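Local coordinates for protein glycosyl hydrolase family 26 (Bacteroides ovatus, PDB 4ZXO) that probably hydrolyses beta-mannans such as galactomannan, acting as a family 26 glycoside hydrolase built on a TIM barrel, at residues 264-272 / 290-301; 27-35 / 57-65. One frame throughout, in Å; residues are numbered along the deposited sequence.

Contact 1: residues 264-272 / 290-301; sequences KPIALTETG and IEKYPLSYVLVW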
loop_
_atom_site.group_PDB
_atom_site.type_symbol
_atom_site.label_atom_id
_atom_site.label_comp_id
_atom_site.label_asym_id
_atom_site.label_seq_id
_atom_site.Cartn_x
_atom_site.Cartn_y
_atom_site.Cartn_z
ATOM N N LYS A 264 -2.101 14.121 -9.066
ATOM C CA LYS A 264 -1.541 13.042 -8.261
ATOM C C LYS A 264 -1.533 11.807 -9.105
ATOM O O LYS A 264 -2.508 11.577 -9.834
ATOM C CB LYS A 264 -2.385 12.743 -6.999
ATOM C CG LYS A 264 -2.602 13.990 -6.121
ATOM C CD LYS A 264 -1.298 14.509 -5.517
ATOM C CE LYS A 264 -1.578 15.644 -4.511
ATOM N NZ LYS A 264 -0.262 16.292 -4.133
ATOM N N PRO A 265 -0.494 10.968 -8.967
ATOM C CA PRO A 265 -0.513 9.620 -9.549
ATOM C C PRO A 265 -1.533 8.784 -8.789
ATOM O O PRO A 265 -1.850 9.094 -7.643
ATOM C CB PRO A 265 0.912 9.123 -9.305
ATOM C CG PRO A 265 1.355 9.824 -8.110
ATOM C CD PRO A 265 0.706 11.188 -8.140
ATOM N N ILE A 266 -1.951 7.695 -9.418
ATOM C CA ILE A 266 -2.994 6.841 -8.871
ATOM C C ILE A 266 -2.517 5.390 -8.799
ATOM O O ILE A 266 -1.570 4.978 -9.497
ATOM C CB ILE A 266 -4.281 6.941 -9.721
ATOM C CG1 ILE A 266 -4.057 6.350 -11.118
ATOM C CG2 ILE A 266 -4.764 8.423 -9.742
ATOM C CD1 ILE A 266 -5.338 6.319 -11.955
ATOM N N ALA A 267 -3.166 4.617 -7.950
ATOM C CA ALA A 267 -2.782 3.237 -7.795
ATOM C C ALA A 267 -3.931 2.387 -7.258
ATOM O O ALA A 267 -4.765 2.872 -6.508
ATOM C CB ALA A 267 -1.563 3.108 -6.825
ATOM N N LEU A 268 -3.929 1.117 -7.636
ATOM C CA LEU A 268 -4.837 0.156 -7.035
ATOM C C LEU A 268 -4.053 -0.494 -5.894
ATOM O O LEU A 268 -3.222 -1.368 -6.111
ATOM C CB LEU A 268 -5.324 -0.833 -8.091
ATOM C CG LEU A 268 -6.263 -1.961 -7.639
ATOM C CD1 LEU A 268 -7.503 -1.495 -6.828
ATOM C CD2 LEU A 268 -6.712 -2.742 -8.854
ATOM N N THR A 269 -4.203 0.082 -4.699
ATOM C CA THR A 269 -3.275 -0.172 -3.609
ATOM C C THR A 269 -3.539 -1.513 -2.901
ATOM O O THR A 269 -2.637 -2.036 -2.239
ATOM C CB THR A 269 -3.280 1.012 -2.586
ATOM O OG1 THR A 269 -4.629 1.403 -2.294
ATOM C CG2 THR A 269 -2.545 2.200 -3.244
ATOM N N GLU A 270 -4.754 -2.051 -3.026
ATOM C CA GLU A 270 -5.021 -3.455 -2.633
ATOM C C GLU A 270 -6.077 -3.998 -3.584
ATOM O O GLU A 270 -7.080 -3.326 -3.845
ATOM C CB GLU A 270 -5.587 -3.622 -1.218
ATOM C CG GLU A 270 -4.657 -3.304 -0.106
ATOM C CD GLU A 270 -5.214 -3.655 1.246
ATOM O OE1 GLU A 270 -6.065 -4.561 1.359
ATOM O OE2 GLU A 270 -4.801 -3.033 2.241
ATOM N N THR A 271 -5.905 -5.217 -4.068
ATOM C CA THR A 271 -6.936 -5.933 -4.751
ATOM C C THR A 271 -6.609 -7.420 -4.682
ATOM O O THR A 271 -5.615 -7.849 -4.044
ATOM C CB THR A 271 -7.082 -5.474 -6.231
ATOM O OG1 THR A 271 -8.323 -5.974 -6.782
ATOM C CG2 THR A 271 -5.935 -5.908 -7.056
ATOM N N GLY A 272 -7.479 -8.214 -5.281
ATOM C CA GLY A 272 -7.270 -9.656 -5.336
ATOM C C GLY A 272 -8.550 -10.423 -5.330
ATOM O O GLY A 272 -9.639 -9.877 -5.090
ATOM N N ILE A 290 -7.684 -3.081 -15.549
ATOM C CA ILE A 290 -6.679 -2.119 -15.113
ATOM C C ILE A 290 -5.923 -1.504 -16.288
ATOM O O ILE A 290 -5.452 -0.378 -16.172
ATOM C CB ILE A 290 -5.670 -2.707 -14.090
ATOM C CG1 ILE A 290 -4.856 -3.849 -14.675
ATOM C CG2 ILE A 290 -6.401 -3.174 -12.822
ATOM C CD1 ILE A 290 -3.776 -4.340 -13.735
ATOM N N GLU A 291 -5.847 -2.193 -17.428
ATOM C CA GLU A 291 -5.066 -1.658 -18.544
ATOM C C GLU A 291 -5.686 -0.425 -19.152
ATOM O O GLU A 291 -5.010 0.269 -19.929
ATOM C CB GLU A 291 -4.860 -2.711 -19.623
ATOM C CG GLU A 291 -6.125 -3.062 -20.382
ATOM C CD GLU A 291 -5.908 -4.206 -21.373
ATOM O OE1 GLU A 291 -4.726 -4.562 -21.609
ATOM O OE2 GLU A 291 -6.899 -4.742 -21.916
ATOM N N LYS A 292 -6.928 -0.125 -18.781
ATOM C CA LYS A 292 -7.622 1.057 -19.303
ATOM C C LYS A 292 -7.297 2.340 -18.521
ATOM O O LYS A 292 -7.768 3.417 -18.860
ATOM C CB LYS A 292 -9.143 0.830 -19.276
ATOM C CG LYS A 292 -9.643 -0.410 -20.033
ATOM C CD LYS A 292 -11.117 -0.400 -20.174
ATOM C CE LYS A 292 -11.837 -0.546 -18.876
ATOM N NZ LYS A 292 -13.336 -0.438 -19.137
ATOM N N TYR A 293 -6.493 2.220 -17.468
ATOM C CA TYR A 293 -6.294 3.343 -16.551
ATOM C C TYR A 293 -4.824 3.531 -16.293
ATOM O O TYR A 293 -4.079 2.563 -16.261
ATOM C CB TYR A 293 -7.013 3.090 -15.212
ATOM C CG TYR A 293 -8.486 2.859 -15.383
ATOM C CD1 TYR A 293 -9.380 3.951 -15.504
ATOM C CD2 TYR A 293 -9.008 1.565 -15.452
ATOM C CE1 TYR A 293 -10.708 3.740 -15.666
ATOM C CE2 TYR A 293 -10.347 1.374 -15.662
ATOM C CZ TYR A 293 -11.194 2.438 -15.724
ATOM O OH TYR A 293 -12.559 2.248 -15.918
ATOM N N PRO A 294 -4.413 4.783 -16.052
ATOM C CA PRO A 294 -2.975 5.100 -15.891
ATOM C C PRO A 294 -2.445 4.782 -14.508
ATOM O O PRO A 294 -1.909 5.640 -13.822
ATOM C CB PRO A 294 -2.905 6.604 -16.178
ATOM C CG PRO A 294 -4.336 7.116 -15.739
ATOM C CD PRO A 294 -5.287 5.982 -16.048
ATOM N N LEU A 295 -2.604 3.543 -14.092
ATOM C CA LEU A 295 -2.186 3.181 -12.752
ATOM C C LEU A 295 -0.676 3.153 -12.636
ATOM O O LEU A 295 0.027 2.602 -13.518
ATOM C CB LEU A 295 -2.677 1.785 -12.374
ATOM C CG LEU A 295 -4.188 1.612 -12.412
ATOM C CD1 LEU A 295 -4.499 0.204 -11.872
ATOM C CD2 LEU A 295 -4.877 2.614 -11.547
ATOM N N SER A 296 -0.149 3.646 -11.508
ATOM C CA SER A 296 1.288 3.515 -11.266
ATOM C C SER A 296 1.651 2.134 -10.768
ATOM O O SER A 296 2.762 1.657 -11.031
ATOM C CB SER A 296 1.782 4.529 -10.253
ATOM O OG SER A 296 1.540 5.830 -10.719
ATOM N N TYR A 297 0.735 1.517 -10.000
ATOM C CA TYR A 297 0.962 0.160 -9.546
ATOM C C TYR A 297 -0.365 -0.482 -9.153
ATOM O O TYR A 297 -1.393 0.212 -8.994
ATOM C CB TYR A 297 1.970 0.077 -8.379
ATOM C CG TYR A 297 1.661 0.835 -7.093
ATOM C CD1 TYR A 297 1.072 0.212 -5.976
ATOM C CD2 TYR A 297 1.982 2.192 -7.001
ATOM C CE1 TYR A 297 0.861 0.955 -4.773
ATOM C CE2 TYR A 297 1.789 2.909 -5.868
ATOM C CZ TYR A 297 1.230 2.309 -4.757
ATOM O OH TYR A 297 1.036 3.137 -3.661
ATOM N N VAL A 298 -0.346 -1.812 -9.079
ATOM C CA VAL A 298 -1.480 -2.623 -8.632
ATOM C C VAL A 298 -0.907 -3.639 -7.679
ATOM O O VAL A 298 0.074 -4.327 -8.038
ATOM C CB VAL A 298 -2.222 -3.356 -9.803
ATOM C CG1 VAL A 298 -1.321 -4.192 -10.635
ATOM C CG2 VAL A 298 -3.359 -4.253 -9.258
ATOM N N LEU A 299 -1.501 -3.781 -6.497
ATOM C CA LEU A 299 -0.911 -4.645 -5.495
ATOM C C LEU A 299 -1.936 -5.642 -5.029
ATOM O O LEU A 299 -3.046 -5.265 -4.675
ATOM C CB LEU A 299 -0.418 -3.801 -4.300
ATOM C CG LEU A 299 0.302 -4.674 -3.258
ATOM C CD1 LEU A 299 1.655 -4.101 -2.847
ATOM C CD2 LEU A 299 -0.602 -4.873 -2.077
ATOM N N VAL A 300 -1.566 -6.915 -5.022
ATOM C CA VAL A 300 -2.476 -7.942 -4.486
ATOM C C VAL A 300 -1.994 -8.365 -3.093
ATOM O O VAL A 300 -0.786 -8.263 -2.733
ATOM C CB VAL A 300 -2.588 -9.191 -5.398
ATOM C CG1 VAL A 300 -3.085 -8.787 -6.797
ATOM C CG2 VAL A 300 -1.296 -9.994 -5.430
ATOM N N TRP A 301 -2.943 -8.871 -2.299
ATOM C CA TRP A 301 -2.698 -9.074 -0.868
ATOM C C TRP A 301 -1.881 -10.352 -0.597
ATOM O O TRP A 301 -1.468 -11.050 -1.526
ATOM C CB TRP A 301 -4.039 -9.077 -0.105
ATOM C CG TRP A 301 -3.862 -8.772 1.384
ATOM C CD1 TRP A 301 -4.198 -9.591 2.469
ATOM C CD2 TRP A 301 -3.273 -7.592 1.964
ATOM N NE1 TRP A 301 -3.850 -8.973 3.655
ATOM C CE2 TRP A 301 -3.274 -7.759 3.375
ATOM C CE3 TRP A 301 -2.777 -6.398 1.420
ATOM C CZ2 TRP A 301 -2.825 -6.751 4.244
ATOM C CZ3 TRP A 301 -2.297 -5.410 2.278
ATOM C CH2 TRP A 301 -2.318 -5.607 3.678
HETATM O O HOH W 1 -0.631 7.140 -11.990
#
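A beta-alpha-beta unit (strand 266-271, helix 281-290, strand 295-300) sets A267 against Y297 and E270 against W301. The methyl of A267 sits over the centre of one Y297 ring face, a CH-pi contact with CB 3.5 Å from the ring centroid. CG of Y297 stands between the backbone N and the carbonyl carbon (chi1 59°), a rotation that lays the ring against A267. Farther along the ring, Y297 OH lies 3.7 Å from CG2 of T269, whose OG1 is hydrogen-bonded to D235. A different face of the sheet carries L268 beside V298, both pointing the same way with L268 CD2 3.7 Å from V298 CG2, while I290 crosses L268 at about a right angle. The strands are the seventh and eighth of the (beta/alpha)8 barrel. Their backbone ladder includes S296 N on I266 O (2.8 Å, 172°) and T271 N on L299 O (2.9 Å), and ends in a weak bond from W301 N to T271 O. Between L268 and T271 the register slips by one, a beta bulge beside E270, near the C-terminal strand ends where the active site of such barrels lies. There the extended E270 side chain runs alongside W301, carboxylate and ring planes 21° apart. OE1 of E270 is over one indole face, offset toward its rim, and E270 OE2 is 3.5 Å from W301 CZ3. R162 forms a salt bridge with OE2 and Y237 OH bonds OE1. At the other end, water 1 accepts from I266 N (2.9 Å) within donating reach of P294 O and S296 OG; the latter also bonds L19 O.

Contact 2: residues 27-35 / 57-65; sequences ILFGHHDDT and YPGVMSFDL
H32 and S62 meet side chain to side chain on the first two parallel strands of the (beta/alpha)8 barrel, 27-32 and 60-64. ND1 of H32 and OG of S62 are 2.8 Å apart and hydrogen-bonded, with either able to be the donor. The hydroxyl is placed by its chi1 of 58°, between the backbone N and the carbonyl carbon, and the S62 carbonyl oxygen lies over one face of the imidazole, offset toward the rim. W301 stacks on the same ring. A leucine in place of H32 would probably leave S62 OG without its mate and W301 without the ring it stacks on. H31, with its CB on the other face of the sheet, is tied back to its own segment: ND1 donates to D34 OD1 at 2.6 Å, almost in the imidazole plane and onto the anti lone pair, across the type II turn 31-34. This bond and the one from OD2 to S48 hold the D34 carboxylate, with D34 OD2 3.2 Å from CD of P58. Beyond it, the extended M61 chain crosses T35 at about a right angle, and CE meets CG2 of T35 at 3.5 Å. T35 OG1 approaches the F63 ring at its edge, in plane, 3.7 Å from CZ. G30 faces V60 where strand spacing is tight; a CB on G30 would lie only 3.1 Å from CB of V60. Near the end of the strand pair D33 N donates to S62 O (2.7 Å, 173°). The D33 carboxylate is tilted 40° to the F63 ring, and its OD1 accepts a bond from water 2, which accepts a hydrogen bond from D64 N at 2.8 Å.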
loop_
_atom_site.group_PDB
_atom_site.type_symbol
_atom_site.label_atom_id
_atom_site.label_comp_id
_atom_site.label_asym_id
_atom_site.label_seq_id
_atom_site.Cartn_x
_atom_site.Cartn_y
_atom_site.Cartn_z
ATOM N N ILE A 27 2.355 -0.361 -15.470
ATOM C CA ILE A 27 1.806 -0.557 -14.124
ATOM C C ILE A 27 2.707 -1.506 -13.346
ATOM O O ILE A 27 2.821 -2.671 -13.716
ATOM C CB ILE A 27 0.396 -1.163 -14.171
ATOM C CG1 ILE A 27 -0.562 -0.385 -15.077
ATOM C CG2 ILE A 27 -0.190 -1.205 -12.752
ATOM C CD1 ILE A 27 -1.913 -1.055 -15.291
ATOM N N LEU A 28 3.348 -1.041 -12.276
ATOM C CA LEU A 28 4.129 -1.976 -11.443
ATOM C C LEU A 28 3.254 -2.978 -10.785
ATOM O O LEU A 28 2.225 -2.614 -10.249
ATOM C CB LEU A 28 4.904 -1.200 -10.364
ATOM C CG LEU A 28 5.991 -0.239 -10.895
ATOM C CD1 LEU A 28 6.277 0.882 -9.835
ATOM C CD2 LEU A 28 7.248 -1.013 -11.253
ATOM N N PHE A 29 3.664 -4.246 -10.792
ATOM C CA PHE A 29 2.908 -5.255 -10.081
ATOM C C PHE A 29 3.425 -5.447 -8.671
ATOM O O PHE A 29 4.650 -5.554 -8.475
ATOM C CB PHE A 29 2.968 -6.590 -10.802
ATOM C CG PHE A 29 2.086 -7.634 -10.149
ATOM C CD1 PHE A 29 0.691 -7.585 -10.305
ATOM C CD2 PHE A 29 2.617 -8.589 -9.310
ATOM C CE1 PHE A 29 -0.149 -8.530 -9.651
ATOM C CE2 PHE A 29 1.782 -9.519 -8.665
ATOM C CZ PHE A 29 0.410 -9.499 -8.841
ATOM N N GLY A 30 2.493 -5.569 -7.705
ATOM C CA GLY A 30 2.825 -5.636 -6.305
ATOM C C GLY A 30 2.245 -6.837 -5.561
ATOM O O GLY A 30 1.182 -7.354 -5.923
ATOM N N HIS A 31 2.912 -7.216 -4.475
ATOM C CA HIS A 31 2.403 -8.245 -3.605
ATOM C C HIS A 31 2.807 -7.939 -2.156
ATOM O O HIS A 31 3.988 -7.670 -1.867
ATOM C CB HIS A 31 2.978 -9.593 -4.052
ATOM C CG HIS A 31 2.452 -10.780 -3.273
ATOM N ND1 HIS A 31 3.254 -11.856 -2.937
ATOM C CD2 HIS A 31 1.214 -11.064 -2.793
ATOM C CE1 HIS A 31 2.535 -12.756 -2.277
ATOM N NE2 HIS A 31 1.294 -12.284 -2.154
ATOM N N HIS A 32 1.855 -8.029 -1.250
ATOM C CA HIS A 32 2.104 -7.854 0.174
ATOM C C HIS A 32 2.857 -9.054 0.769
ATOM O O HIS A 32 2.581 -10.223 0.467
ATOM C CB HIS A 32 0.762 -7.647 0.928
ATOM C CG HIS A 32 0.933 -7.143 2.330
ATOM N ND1 HIS A 32 1.167 -5.800 2.631
ATOM C CD2 HIS A 32 0.929 -7.806 3.518
ATOM C CE1 HIS A 32 1.291 -5.667 3.948
ATOM N NE2 HIS A 32 1.126 -6.870 4.509
ATOM N N ASP A 33 3.837 -8.718 1.596
ATOM C CA ASP A 33 4.676 -9.676 2.353
ATOM C C ASP A 33 5.386 -10.663 1.406
ATOM O O ASP A 33 5.689 -11.790 1.787
ATOM C CB ASP A 33 3.820 -10.394 3.419
ATOM C CG ASP A 33 3.658 -9.556 4.672
ATOM O OD1 ASP A 33 4.459 -8.602 4.839
ATOM O OD2 ASP A 33 2.734 -9.843 5.470
ATOM N N ASP A 34 5.677 -10.199 0.180
ATOM C CA ASP A 34 6.081 -11.117 -0.870
ATOM C C ASP A 34 7.344 -11.924 -0.552
ATOM O O ASP A 34 7.405 -13.142 -0.833
ATOM C CB ASP A 34 6.335 -10.321 -2.162
ATOM C CG ASP A 34 6.623 -11.253 -3.338
ATOM O OD1 ASP A 34 5.704 -12.016 -3.735
ATOM O OD2 ASP A 34 7.771 -11.261 -3.831
ATOM N N THR A 35 8.332 -11.266 0.048
ATOM C CA THR A 35 9.578 -11.934 0.375
ATOM C C THR A 35 9.688 -12.325 1.836
ATOM O O THR A 35 10.739 -12.839 2.267
ATOM C CB THR A 35 10.765 -11.041 0.004
ATOM O OG1 THR A 35 10.473 -9.693 0.447
ATOM C CG2 THR A 35 10.960 -11.037 -1.509
ATOM N N TYR A 57 10.839 -10.919 -9.416
ATOM C CA TYR A 57 10.232 -10.266 -8.261
ATOM C C TYR A 57 9.185 -9.194 -8.687
ATOM O O TYR A 57 9.337 -8.527 -9.716
ATOM C CB TYR A 57 11.291 -9.600 -7.403
ATOM C CG TYR A 57 12.191 -10.532 -6.674
ATOM C CD1 TYR A 57 11.726 -11.275 -5.586
ATOM C CD2 TYR A 57 13.520 -10.689 -7.071
ATOM C CE1 TYR A 57 12.589 -12.128 -4.870
ATOM C CE2 TYR A 57 14.374 -11.549 -6.381
ATOM C CZ TYR A 57 13.910 -12.238 -5.281
ATOM O OH TYR A 57 14.767 -13.086 -4.634
ATOM N N PRO A 58 8.116 -9.010 -7.889
ATOM C CA PRO A 58 7.144 -7.955 -8.192
ATOM C C PRO A 58 7.828 -6.558 -8.104
ATOM O O PRO A 58 8.761 -6.343 -7.323
ATOM C CB PRO A 58 6.073 -8.146 -7.124
ATOM C CG PRO A 58 6.767 -8.804 -6.008
ATOM C CD PRO A 58 7.777 -9.725 -6.645
ATOM N N GLY A 59 7.368 -5.638 -8.936
ATOM C CA GLY A 59 7.893 -4.287 -8.937
ATOM C C GLY A 59 7.641 -3.560 -7.622
ATOM O O GLY A 59 8.379 -2.648 -7.257
ATOM N N VAL A 60 6.576 -3.939 -6.913
ATOM C CA VAL A 60 6.262 -3.357 -5.594
ATOM C C VAL A 60 6.149 -4.467 -4.568
ATOM O O VAL A 60 5.547 -5.525 -4.834
ATOM C CB VAL A 60 4.920 -2.626 -5.608
ATOM C CG1 VAL A 60 4.615 -2.030 -4.224
ATOM C CG2 VAL A 60 4.873 -1.509 -6.684
ATOM N N MET A 61 6.695 -4.223 -3.389
ATOM C CA MET A 61 6.426 -5.089 -2.238
ATOM C C MET A 61 5.896 -4.235 -1.133
ATOM O O MET A 61 6.336 -3.091 -0.969
ATOM C CB MET A 61 7.691 -5.786 -1.774
ATOM C CG MET A 61 8.131 -6.835 -2.774
ATOM S SD MET A 61 9.695 -7.578 -2.290
ATOM C CE MET A 61 10.056 -8.512 -3.792
ATOM N N SER A 62 4.897 -4.742 -0.419
ATOM C CA SER A 62 4.408 -3.998 0.754
ATOM C C SER A 62 4.523 -4.863 1.981
ATOM O O SER A 62 4.547 -6.103 1.922
ATOM C CB SER A 62 2.935 -3.499 0.559
ATOM O OG SER A 62 2.050 -4.568 0.297
ATOM N N PHE A 63 4.559 -4.187 3.113
ATOM C CA PHE A 63 4.651 -4.839 4.408
ATOM C C PHE A 63 3.849 -3.997 5.380
ATOM O O PHE A 63 3.459 -2.882 5.044
ATOM C CB PHE A 63 6.119 -4.989 4.889
ATOM C CG PHE A 63 7.045 -5.623 3.864
ATOM C CD1 PHE A 63 7.178 -7.021 3.775
ATOM C CD2 PHE A 63 7.745 -4.818 2.980
ATOM C CE1 PHE A 63 7.998 -7.575 2.827
ATOM C CE2 PHE A 63 8.606 -5.352 2.015
ATOM C CZ PHE A 63 8.725 -6.747 1.930
ATOM N N ASP A 64 3.628 -4.503 6.589
ATOM C CA ASP A 64 2.785 -3.768 7.555
ATOM C C ASP A 64 3.552 -3.451 8.806
ATOM O O ASP A 64 4.355 -4.258 9.282
ATOM C CB ASP A 64 1.538 -4.582 7.878
ATOM C CG ASP A 64 0.377 -3.695 8.360
ATOM O OD1 ASP A 64 -0.422 -3.280 7.491
ATOM O OD2 ASP A 64 0.318 -3.322 9.561
ATOM N N LEU A 65 3.329 -2.237 9.314
ATOM C CA LEU A 65 3.988 -1.799 10.552
ATOM C C LEU A 65 3.114 -1.972 11.809
ATOM O O LEU A 65 3.529 -1.602 12.895
ATOM C CB LEU A 65 4.442 -0.354 10.436
ATOM C CG LEU A 65 5.441 -0.105 9.333
ATOM C CD1 LEU A 65 5.885 1.372 9.329
ATOM C CD2 LEU A 65 6.657 -1.086 9.400
HETATM O O HOH W 2 4.107 -7.226 7.096
#

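How the contacts relate
Contacts 1 and 2 are neighbours in one closed parallel sheet, their centres about 12 Å apart. Strand 295-300 of contact 1 pairs with strand 27-32 of contact 2, closing the barrel: G30 N lies 2.7 Å from V298 O, and G30 O 2.9 Å from V300 N, both probable hydrogen bonds. Past strand 27-32, L299 CD1 packs 3.2 Å from S62 OG. Toward the C-terminal strand ends, W301 links the E270 carboxylate of contact 1 to the H32-S62 pair of contact 2; this end holds the active site in (beta/alpha)8 hydrolases, so these side chains probably lie in or near it. The potassium ion is about 8 Å from the F29 side chain and about 11 Å from that of V298.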